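Amidohydrolase (Brucella melitensis biovar Abortus, PDB 4F0L) is a metal-dependent amidohydrolase that probably acts as a deaminase, with a single iron(III) ion bound in its barrel in this crystal. Local coordinates at residues Met61-Ser66 and Ile326-Asn331; Ser66-Tyr71 and Arg112-Met117; Gln105-Ala110 and Ile150-Thr155. One frame throughout, in Å; residues are numbered along the deposited sequence.

Contact 1: Met61-Ser66 and Ile326-Asn331; sequences MANLHS and IGSDSN. With FE (Fe (III) ion), chain E.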
loop_
_atom_site.group_PDB
_atom_site.type_symbol
_atom_site.label_atom_id
_atom_site.label_comp_id
_atom_site.label_asym_id
_atom_site.label_seq_id
_atom_site.Cartn_x
_atom_site.Cartn_y
_atom_site.Cartn_z
ATOM N N MET B 61 -9.002 -9.756 -13.216
ATOM C CA MET B 61 -9.088 -8.306 -13.242
ATOM C C MET B 61 -8.379 -7.777 -14.475
ATOM O O MET B 61 -7.222 -8.139 -14.757
ATOM C CB MET B 61 -8.419 -7.740 -11.993
ATOM C CG MET B 61 -8.479 -6.225 -11.848
ATOM S SD MET B 61 -10.129 -5.594 -11.540
ATOM C CE MET B 61 -10.282 -6.248 -9.874
ATOM N N ALA B 62 -9.040 -6.888 -15.195
ATOM C CA ALA B 62 -8.337 -6.144 -16.249
ATOM C C ALA B 62 -7.451 -5.105 -15.630
ATOM O O ALA B 62 -7.823 -4.398 -14.662
ATOM C CB ALA B 62 -9.318 -5.489 -17.245
ATOM N N ASN B 63 -6.259 -4.965 -16.206
ATOM C CA ASN B 63 -5.366 -3.884 -15.840
ATOM C C ASN B 63 -5.486 -2.894 -16.970
ATOM O O ASN B 63 -4.837 -3.016 -17.979
ATOM C CB ASN B 63 -3.934 -4.414 -15.677
ATOM C CG ASN B 63 -3.025 -3.426 -14.957
ATOM O OD1 ASN B 63 -2.949 -2.247 -15.314
ATOM N ND2 ASN B 63 -2.361 -3.900 -13.928
ATOM N N LEU B 64 -6.375 -1.921 -16.836
ATOM C CA LEU B 64 -6.861 -1.239 -18.041
ATOM C C LEU B 64 -5.957 -0.129 -18.598
ATOM O O LEU B 64 -6.326 0.493 -19.571
ATOM C CB LEU B 64 -8.299 -0.732 -17.829
ATOM C CG LEU B 64 -8.652 0.161 -16.648
ATOM C CD1 LEU B 64 -7.607 1.249 -16.453
ATOM C CD2 LEU B 64 -10.031 0.747 -16.909
ATOM N N HIS B 65 -4.764 0.085 -18.024
ATOM C CA HIS B 65 -3.871 1.186 -18.472
ATOM C C HIS B 65 -2.485 0.925 -17.973
ATOM O O HIS B 65 -2.237 0.899 -16.758
ATOM C CB HIS B 65 -4.345 2.518 -17.923
ATOM C CG HIS B 65 -3.624 3.714 -18.463
ATOM N ND1 HIS B 65 -3.860 4.202 -19.710
ATOM C CD2 HIS B 65 -2.693 4.560 -17.883
ATOM C CE1 HIS B 65 -3.068 5.276 -19.918
ATOM N NE2 HIS B 65 -2.382 5.515 -18.797
ATOM N N SER B 66 -1.595 0.708 -18.928
ATOM C CA SER B 66 -0.206 0.347 -18.713
ATOM C C SER B 66 0.679 0.995 -19.776
ATOM O O SER B 66 0.317 1.070 -20.937
ATOM C CB SER B 66 -0.055 -1.171 -18.778
ATOM O OG SER B 66 1.280 -1.575 -18.963
ATOM N N ILE B 326 -9.172 -0.221 -13.006
ATOM C CA ILE B 326 -7.870 0.151 -12.489
ATOM C C ILE B 326 -6.753 -0.234 -13.429
ATOM O O ILE B 326 -6.808 -1.277 -14.111
ATOM C CB ILE B 326 -7.572 -0.467 -11.102
ATOM C CG1 ILE B 326 -7.794 -1.995 -11.117
ATOM C CG2 ILE B 326 -8.419 0.233 -10.032
ATOM C CD1 ILE B 326 -7.300 -2.711 -9.861
ATOM N N GLY B 327 -5.743 0.635 -13.460
ATOM C CA GLY B 327 -4.542 0.404 -14.217
ATOM C C GLY B 327 -3.276 0.744 -13.456
ATOM O O GLY B 327 -3.207 1.757 -12.762
ATOM N N SER B 328 -2.255 -0.087 -13.632
ATOM C CA SER B 328 -0.968 0.122 -12.958
ATOM C C SER B 328 -0.170 1.299 -13.550
ATOM O O SER B 328 0.702 1.851 -12.891
ATOM C CB SER B 328 -0.151 -1.149 -13.043
ATOM O OG SER B 328 -0.765 -2.193 -12.316
ATOM N N ASP B 329 -0.450 1.631 -14.804
ATOM C CA ASP B 329 -0.051 2.925 -15.415
ATOM C C ASP B 329 1.474 3.050 -15.499
ATOM O O ASP B 329 2.061 2.548 -16.475
ATOM C CB ASP B 329 -0.725 4.101 -14.690
ATOM C CG ASP B 329 -0.450 5.476 -15.357
ATOM O OD1 ASP B 329 0.178 5.534 -16.439
ATOM O OD2 ASP B 329 -0.898 6.505 -14.822
ATOM N N SER B 330 2.108 3.691 -14.517
ATOM C CA SER B 330 3.575 3.834 -14.502
ATOM C C SER B 330 4.219 2.523 -14.167
ATOM O O SER B 330 5.444 2.331 -14.351
ATOM C CB SER B 330 4.055 4.895 -13.479
ATOM O OG SER B 330 3.846 4.454 -12.137
ATOM N N ASN B 331 3.402 1.602 -13.657
ATOM C CA ASN B 331 3.899 0.249 -13.318
ATOM C C ASN B 331 4.968 0.276 -12.229
ATOM O O ASN B 331 5.826 -0.649 -12.118
ATOM C CB ASN B 331 4.345 -0.488 -14.581
ATOM C CG ASN B 331 3.146 -0.796 -15.517
ATOM O OD1 ASN B 331 2.144 -1.281 -15.063
ATOM N ND2 ASN B 331 3.268 -0.523 -16.807
HETATM FE FE FE E . -0.733 6.832 -18.287
HETATM O O HOH W 1 -10.061 -2.829 -14.143
HETATM O O HOH W 2 -1.086 8.212 -16.644
HETATM O O HOH W 3 1.113 8.144 -18.064
#

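Contact 2: Ser66-Tyr71 and Arg112-Met117; sequences SHAFQY and RLYVDM. With FE (Fe (III) ion), chain E.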
loop_
_atom_site.group_PDB
_atom_site.type_symbol
_atom_site.label_atom_id
_atom_site.label_comp_id
_atom_site.label_asym_id
_atom_site.label_seq_id
_atom_site.Cartn_x
_atom_site.Cartn_y
_atom_site.Cartn_z
ATOM N N SER B 66 -1.595 0.708 -18.928
ATOM C CA SER B 66 -0.206 0.347 -18.713
ATOM C C SER B 66 0.679 0.995 -19.776
ATOM O O SER B 66 0.317 1.070 -20.937
ATOM C CB SER B 66 -0.055 -1.171 -18.778
ATOM O OG SER B 66 1.280 -1.575 -18.963
ATOM N N HIS B 67 1.832 1.493 -19.337
ATOM C CA HIS B 67 2.954 1.790 -20.215
ATOM C C HIS B 67 4.063 0.878 -19.855
ATOM O O HIS B 67 4.821 1.146 -18.906
ATOM C CB HIS B 67 3.405 3.237 -20.062
ATOM C CG HIS B 67 2.269 4.203 -19.981
ATOM N ND1 HIS B 67 1.377 4.341 -20.967
ATOM C CD2 HIS B 67 1.885 5.070 -18.976
ATOM C CE1 HIS B 67 0.464 5.278 -20.601
ATOM N NE2 HIS B 67 0.785 5.712 -19.389
ATOM N N ALA B 68 4.214 -0.188 -20.637
ATOM C CA ALA B 68 5.048 -1.318 -20.231
ATOM C C ALA B 68 6.489 -0.899 -19.947
ATOM O O ALA B 68 7.073 -1.350 -18.975
ATOM C CB ALA B 68 5.017 -2.438 -21.258
ATOM N N PHE B 69 7.053 -0.010 -20.761
ATOM C CA PHE B 69 8.469 0.361 -20.603
ATOM C C PHE B 69 8.785 1.015 -19.268
ATOM O O PHE B 69 9.896 0.908 -18.793
ATOM C CB PHE B 69 8.966 1.236 -21.772
ATOM C CG PHE B 69 8.461 2.655 -21.747
ATOM C CD1 PHE B 69 9.161 3.637 -21.082
ATOM C CD2 PHE B 69 7.281 3.006 -22.410
ATOM C CE1 PHE B 69 8.692 4.951 -21.070
ATOM C CE2 PHE B 69 6.810 4.306 -22.403
ATOM C CZ PHE B 69 7.517 5.283 -21.724
ATOM N N GLN B 70 7.791 1.675 -18.669
ATOM C CA GLN B 70 7.983 2.366 -17.417
ATOM C C GLN B 70 8.230 1.402 -16.265
ATOM O O GLN B 70 8.785 1.806 -15.228
ATOM C CB GLN B 70 6.816 3.338 -17.123
ATOM C CG GLN B 70 6.771 4.488 -18.138
ATOM C CD GLN B 70 5.627 5.453 -17.926
ATOM O OE1 GLN B 70 4.967 5.427 -16.914
ATOM N NE2 GLN B 70 5.435 6.369 -18.865
ATOM N N TYR B 71 7.830 0.139 -16.428
ATOM C CA TYR B 71 8.143 -0.889 -15.424
ATOM C C TYR B 71 9.650 -0.943 -15.182
ATOM O O TYR B 71 10.095 -1.258 -14.091
ATOM C CB TYR B 71 7.680 -2.244 -15.913
ATOM C CG TYR B 71 7.886 -3.454 -15.002
ATOM C CD1 TYR B 71 7.129 -3.636 -13.841
ATOM C CD2 TYR B 71 8.784 -4.463 -15.369
ATOM C CE1 TYR B 71 7.304 -4.757 -13.034
ATOM C CE2 TYR B 71 8.951 -5.592 -14.598
ATOM C CZ TYR B 71 8.217 -5.734 -13.411
ATOM O OH TYR B 71 8.392 -6.876 -12.664
ATOM N N ARG B 112 8.268 -9.306 -18.446
ATOM C CA ARG B 112 8.417 -9.425 -17.000
ATOM C C ARG B 112 7.313 -8.663 -16.269
ATOM O O ARG B 112 6.851 -9.095 -15.215
ATOM C CB ARG B 112 9.797 -8.950 -16.551
ATOM C CG ARG B 112 10.105 -9.175 -15.090
ATOM C CD ARG B 112 10.109 -10.673 -14.754
ATOM N NE ARG B 112 10.226 -10.975 -13.323
ATOM C CZ ARG B 112 9.210 -10.947 -12.442
ATOM N NH1 ARG B 112 7.979 -10.642 -12.805
ATOM N NH2 ARG B 112 9.443 -11.227 -11.178
ATOM N N LEU B 113 6.895 -7.545 -16.834
ATOM C CA LEU B 113 5.722 -6.821 -16.332
ATOM C C LEU B 113 4.432 -7.629 -16.379
ATOM O O LEU B 113 3.664 -7.682 -15.393
ATOM C CB LEU B 113 5.514 -5.564 -17.139
ATOM C CG LEU B 113 4.194 -4.849 -16.854
ATOM C CD1 LEU B 113 4.087 -4.448 -15.391
ATOM C CD2 LEU B 113 3.961 -3.659 -17.816
ATOM N N TYR B 114 4.198 -8.271 -17.514
ATOM C CA TYR B 114 2.959 -9.028 -17.665
ATOM C C TYR B 114 2.975 -10.256 -16.754
ATOM O O TYR B 114 1.933 -10.653 -16.233
ATOM C CB TYR B 114 2.672 -9.373 -19.149
ATOM C CG TYR B 114 2.493 -8.148 -20.062
ATOM C CD1 TYR B 114 2.072 -6.912 -19.560
ATOM C CD2 TYR B 114 2.738 -8.230 -21.422
ATOM C CE1 TYR B 114 1.934 -5.806 -20.382
ATOM C CE2 TYR B 114 2.580 -7.149 -22.237
ATOM C CZ TYR B 114 2.184 -5.936 -21.722
ATOM O OH TYR B 114 2.037 -4.828 -22.529
ATOM N N VAL B 115 4.153 -10.847 -16.523
ATOM C CA VAL B 115 4.262 -11.901 -15.526
ATOM C C VAL B 115 3.887 -11.384 -14.119
ATOM O O VAL B 115 3.129 -12.018 -13.369
ATOM C CB VAL B 115 5.659 -12.534 -15.532
ATOM C CG1 VAL B 115 5.942 -13.255 -14.201
ATOM C CG2 VAL B 115 5.830 -13.458 -16.747
ATOM N N ASP B 116 4.445 -10.241 -13.752
ATOM C CA ASP B 116 4.126 -9.603 -12.474
ATOM C C ASP B 116 2.586 -9.329 -12.365
ATOM O O ASP B 116 1.938 -9.629 -11.351
ATOM C CB ASP B 116 4.938 -8.299 -12.405
ATOM C CG ASP B 116 5.448 -7.989 -11.037
ATOM O OD1 ASP B 116 4.646 -8.206 -10.099
ATOM O OD2 ASP B 116 6.615 -7.464 -10.909
ATOM N N MET B 117 1.996 -8.772 -13.422
ATOM C CA MET B 117 0.532 -8.531 -13.438
ATOM C C MET B 117 -0.240 -9.835 -13.268
ATOM O O MET B 117 -1.147 -9.902 -12.474
ATOM C CB MET B 117 0.101 -7.874 -14.747
ATOM C CG MET B 117 0.521 -6.399 -14.869
ATOM S SD MET B 117 -0.071 -5.707 -16.421
ATOM C CE MET B 117 0.280 -3.954 -16.214
HETATM FE FE FE E . -0.733 6.832 -18.287
HETATM O O HOH W 2 -1.086 8.212 -16.644
HETATM O O HOH W 3 1.113 8.144 -18.064
#

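Contact 3: Gln105-Ala110 and Ile150-Thr155; sequences QAEAVA and IAAAAT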
loop_
_atom_site.group_PDB
_atom_site.type_symbol
_atom_site.label_atom_id
_atom_site.label_comp_id
_atom_site.label_asym_id
_atom_site.label_seq_id
_atom_site.Cartn_x
_atom_site.Cartn_y
_atom_site.Cartn_z
ATOM N N GLN B 105 14.757 -5.041 -25.889
ATOM C CA GLN B 105 14.602 -4.654 -24.474
ATOM C C GLN B 105 13.131 -4.437 -24.121
ATOM O O GLN B 105 12.676 -4.842 -23.053
ATOM C CB GLN B 105 15.419 -3.401 -24.144
ATOM C CG GLN B 105 16.918 -3.623 -24.183
ATOM C CD GLN B 105 17.703 -2.340 -24.248
ATOM O OE1 GLN B 105 17.150 -1.262 -24.520
ATOM N NE2 GLN B 105 19.008 -2.449 -24.025
ATOM N N ALA B 106 12.393 -3.819 -25.023
ATOM C CA ALA B 106 10.996 -3.550 -24.779
ATOM C C ALA B 106 10.210 -4.850 -24.608
ATOM O O ALA B 106 9.324 -4.917 -23.773
ATOM C CB ALA B 106 10.411 -2.733 -25.899
ATOM N N GLU B 107 10.556 -5.878 -25.366
ATOM C CA GLU B 107 9.871 -7.155 -25.228
ATOM C C GLU B 107 10.174 -7.796 -23.880
ATOM O O GLU B 107 9.278 -8.338 -23.234
ATOM C CB GLU B 107 10.253 -8.119 -26.346
ATOM C CG GLU B 107 9.396 -9.389 -26.347
ATOM C CD GLU B 107 9.686 -10.362 -27.485
ATOM O OE1 GLU B 107 10.320 -9.969 -28.486
ATOM O OE2 GLU B 107 9.255 -11.531 -27.373
ATOM N N ALA B 108 11.448 -7.762 -23.476
ATOM C CA ALA B 108 11.885 -8.304 -22.180
ATOM C C ALA B 108 11.234 -7.621 -20.992
ATOM O O ALA B 108 10.755 -8.293 -20.062
ATOM C CB ALA B 108 13.398 -8.222 -22.046
ATOM N N VAL B 109 11.206 -6.297 -21.010
ATOM C CA VAL B 109 10.534 -5.516 -19.983
ATOM C C VAL B 109 9.018 -5.800 -19.932
ATOM O O VAL B 109 8.471 -6.060 -18.851
ATOM C CB VAL B 109 10.786 -4.022 -20.168
ATOM C CG1 VAL B 109 9.954 -3.203 -19.193
ATOM C CG2 VAL B 109 12.286 -3.728 -20.009
ATOM N N ALA B 110 8.358 -5.759 -21.095
ATOM C CA ALA B 110 6.922 -6.042 -21.143
ATOM C C ALA B 110 6.603 -7.459 -20.663
ATOM O O ALA B 110 5.634 -7.671 -19.958
ATOM C CB ALA B 110 6.399 -5.840 -22.557
ATOM N N ILE B 150 5.171 -5.931 -27.925
ATOM C CA ILE B 150 4.143 -5.994 -26.882
ATOM C C ILE B 150 3.335 -7.256 -27.057
ATOM O O ILE B 150 3.183 -8.050 -26.113
ATOM C CB ILE B 150 3.211 -4.766 -26.929
ATOM C CG1 ILE B 150 3.962 -3.496 -26.553
ATOM C CG2 ILE B 150 1.984 -4.957 -26.054
ATOM C CD1 ILE B 150 4.750 -3.569 -25.259
ATOM N N ALA B 151 2.855 -7.471 -28.280
ATOM C CA ALA B 151 2.065 -8.638 -28.558
ATOM C C ALA B 151 2.842 -9.953 -28.349
ATOM O O ALA B 151 2.275 -10.910 -27.818
ATOM C CB ALA B 151 1.462 -8.566 -29.940
ATOM N N ALA B 152 4.115 -9.990 -28.731
ATOM C CA ALA B 152 4.953 -11.148 -28.475
ATOM C C ALA B 152 5.106 -11.387 -26.984
ATOM O O ALA B 152 5.033 -12.554 -26.536
ATOM C CB ALA B 152 6.330 -11.022 -29.134
ATOM N N ALA B 153 5.322 -10.303 -26.216
ATOM C CA ALA B 153 5.449 -10.407 -24.764
ATOM C C ALA B 153 4.140 -10.941 -24.136
ATOM O O ALA B 153 4.148 -11.911 -23.368
ATOM C CB ALA B 153 5.831 -9.047 -24.163
ATOM N N ALA B 154 3.015 -10.353 -24.512
ATOM C CA ALA B 154 1.729 -10.831 -24.015
ATOM C C ALA B 154 1.485 -12.318 -24.362
ATOM O O ALA B 154 0.995 -13.087 -23.512
ATOM C CB ALA B 154 0.579 -9.962 -24.549
ATOM N N THR B 155 1.828 -12.721 -25.597
ATOM C CA THR B 155 1.672 -14.094 -26.033
ATOM C C THR B 155 2.511 -15.043 -25.194
ATOM O O THR B 155 2.018 -16.079 -24.722
ATOM C CB THR B 155 2.035 -14.276 -27.520
ATOM O OG1 THR B 155 1.170 -13.458 -28.298
ATOM C CG2 THR B 155 1.880 -15.764 -27.966
HETATM O O HOH W 4 8.174 -12.655 -25.329
#

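Contact 1: Met61-Ser66 and Ile326-Asn331
Two of the four protein ligands of the metal site of the amidohydrolase barrel, H65 and D329, meet here, where strand 56-66 joins the loop that follows strand 323-326. The H65 ring and the D329 carboxylate run next to each other toward the metal, their planes turned 67° apart. D329 OD1 stands at the ring's edge, 3.4 Å from H65 CD2. The iron(III) ion takes H65 NE2 at 2.2 Å and D329 OD1 at 2.4 Å. H67, H241 and two waters complete its shell. In both side chains CG is anti to the backbone N (chi1 -172° in H65, -175° in D329), which carries the two ligands forward together. The D329 backbone is fixed as well: its N gives a hydrogen bond of 2.7 Å to H65 O. One step back, the amide of N63 is held at both ends. Its OD1 accepts from S328 N at 2.8 Å, and its ND2 donates to S328 OG at 2.8 Å, nearly straight and in the amide plane. L64 N bonds I326 O, and a water links A62 O to I326 N. At the far end, N331 ND2 donates to S66 OG at 3.1 Å, while E127 is the stronger partner of that hydroxyl. The N63 side chain, on the side of the strand away from the metal, and the backbone O of H65 hold the loop to the strand. These bonds are consistent with a second shell that sets where D329 meets the metal.

Contact 2: Ser66-Tyr71 and Arg112-Met117
S66 opens the contact by meeting two apolar side chains of helix 103-119: its OG lies 3.6 Å from L113 CD2, and M117 CE is 3.8 Å from S66 OG. H67 turns from the helix to the metal, and its NE2 binds the iron(III) ion at 2.2 Å. A68 faces the helix again. Its CA is 3.5 Å from L113 CD2, and its CB also nears the hydroxyl of Y114. Y71 makes the largest contribution. Its CG is anti to the backbone N (chi1 -179°), which lays the ring across L113. L113 CB sits over one face, a CH-pi contact 4.0 Å from the ring centroid, and L113 CD1 touches Y71 CD1 at 3.5 Å. At the far edge Y71 OH donates to D116 OD2 at 2.6 Å, on the anti lone pair of that oxygen. The carboxylate stands 84° to the ring. R112 CG comes to the same edge. R112 NE pairs with E446 of helix 442-457, while R402 of the second subunit also bonds Y71 OH and R420 of that subunit makes a cation-pi contact with the ring. The loop after strand 56-66 thus lies between helix 103-119 and helix 88-100, which takes F69 and Q70. E127 of strand 122-129 makes hydrogen bonds with S66 OG, the backbone N of A68 and Y114 OH.

Contact 3: Gln105-Ala110 and Ile150-Thr155
A110 and A153 form the tight part of this helix pair, with their CB atoms 3.6 Å apart. A153 CB also lies 3.6 Å from E107 O, close against the backbone of the other helix. I150 adds the tip of its chain. Its second torsion (chi2 -51°) turns CD1 toward A110, where it reaches A110 CB at 3.9 Å. Small side chains let the axes of the two short segments approach to 8.4 Å. The two helix segments run in roughly the same direction, at 35° to each other. The other side is looser and polar. E107 stretches out along the edge of the contact, its chain extended with CG anti to the backbone N (chi1 -171°). E107 OE2 lies 3.5 Å from A152 CB. A water donates to E107 OE2 at 2.6 Å and more weakly to A152 O. E107 OE1 has its strongest partner in R149, just before the second segment, in a salt bridge that also joins the two helices. E107 and A152 are partly exposed here, whereas A110, A153 and I150 are buried. Both helices belong to the outer layer of the barrel. Helix 145-157 leans on strand 160-167, where I150 meets L161 and L163. Helix 103-119 is backed by helix 442-457 through Q105 and V109, and its A110 also touches A68 of the loop after strand 56-66.

Contacts 1 and 2 share S66 and both reach the iron site. Contact 1 is the central one, polar and rich in hydrogen bonds, close to the centre of the chain. Contact 2 lies one layer out, its centre about 9 Å from that of contact 1, and mixes apolar cover with a tyrosine-aspartate hydrogen bond at the subunit interface. Contact 3 is farther out, about 16 Å between centres from contact 1, and is made of small alanine and isoleucine contacts, with partly exposed E107 at the solvent side. Contacts 2 and 3 use the same helix 103-119 and touch, for example through Y114 and I150. Contacts 1 and 3 do not touch.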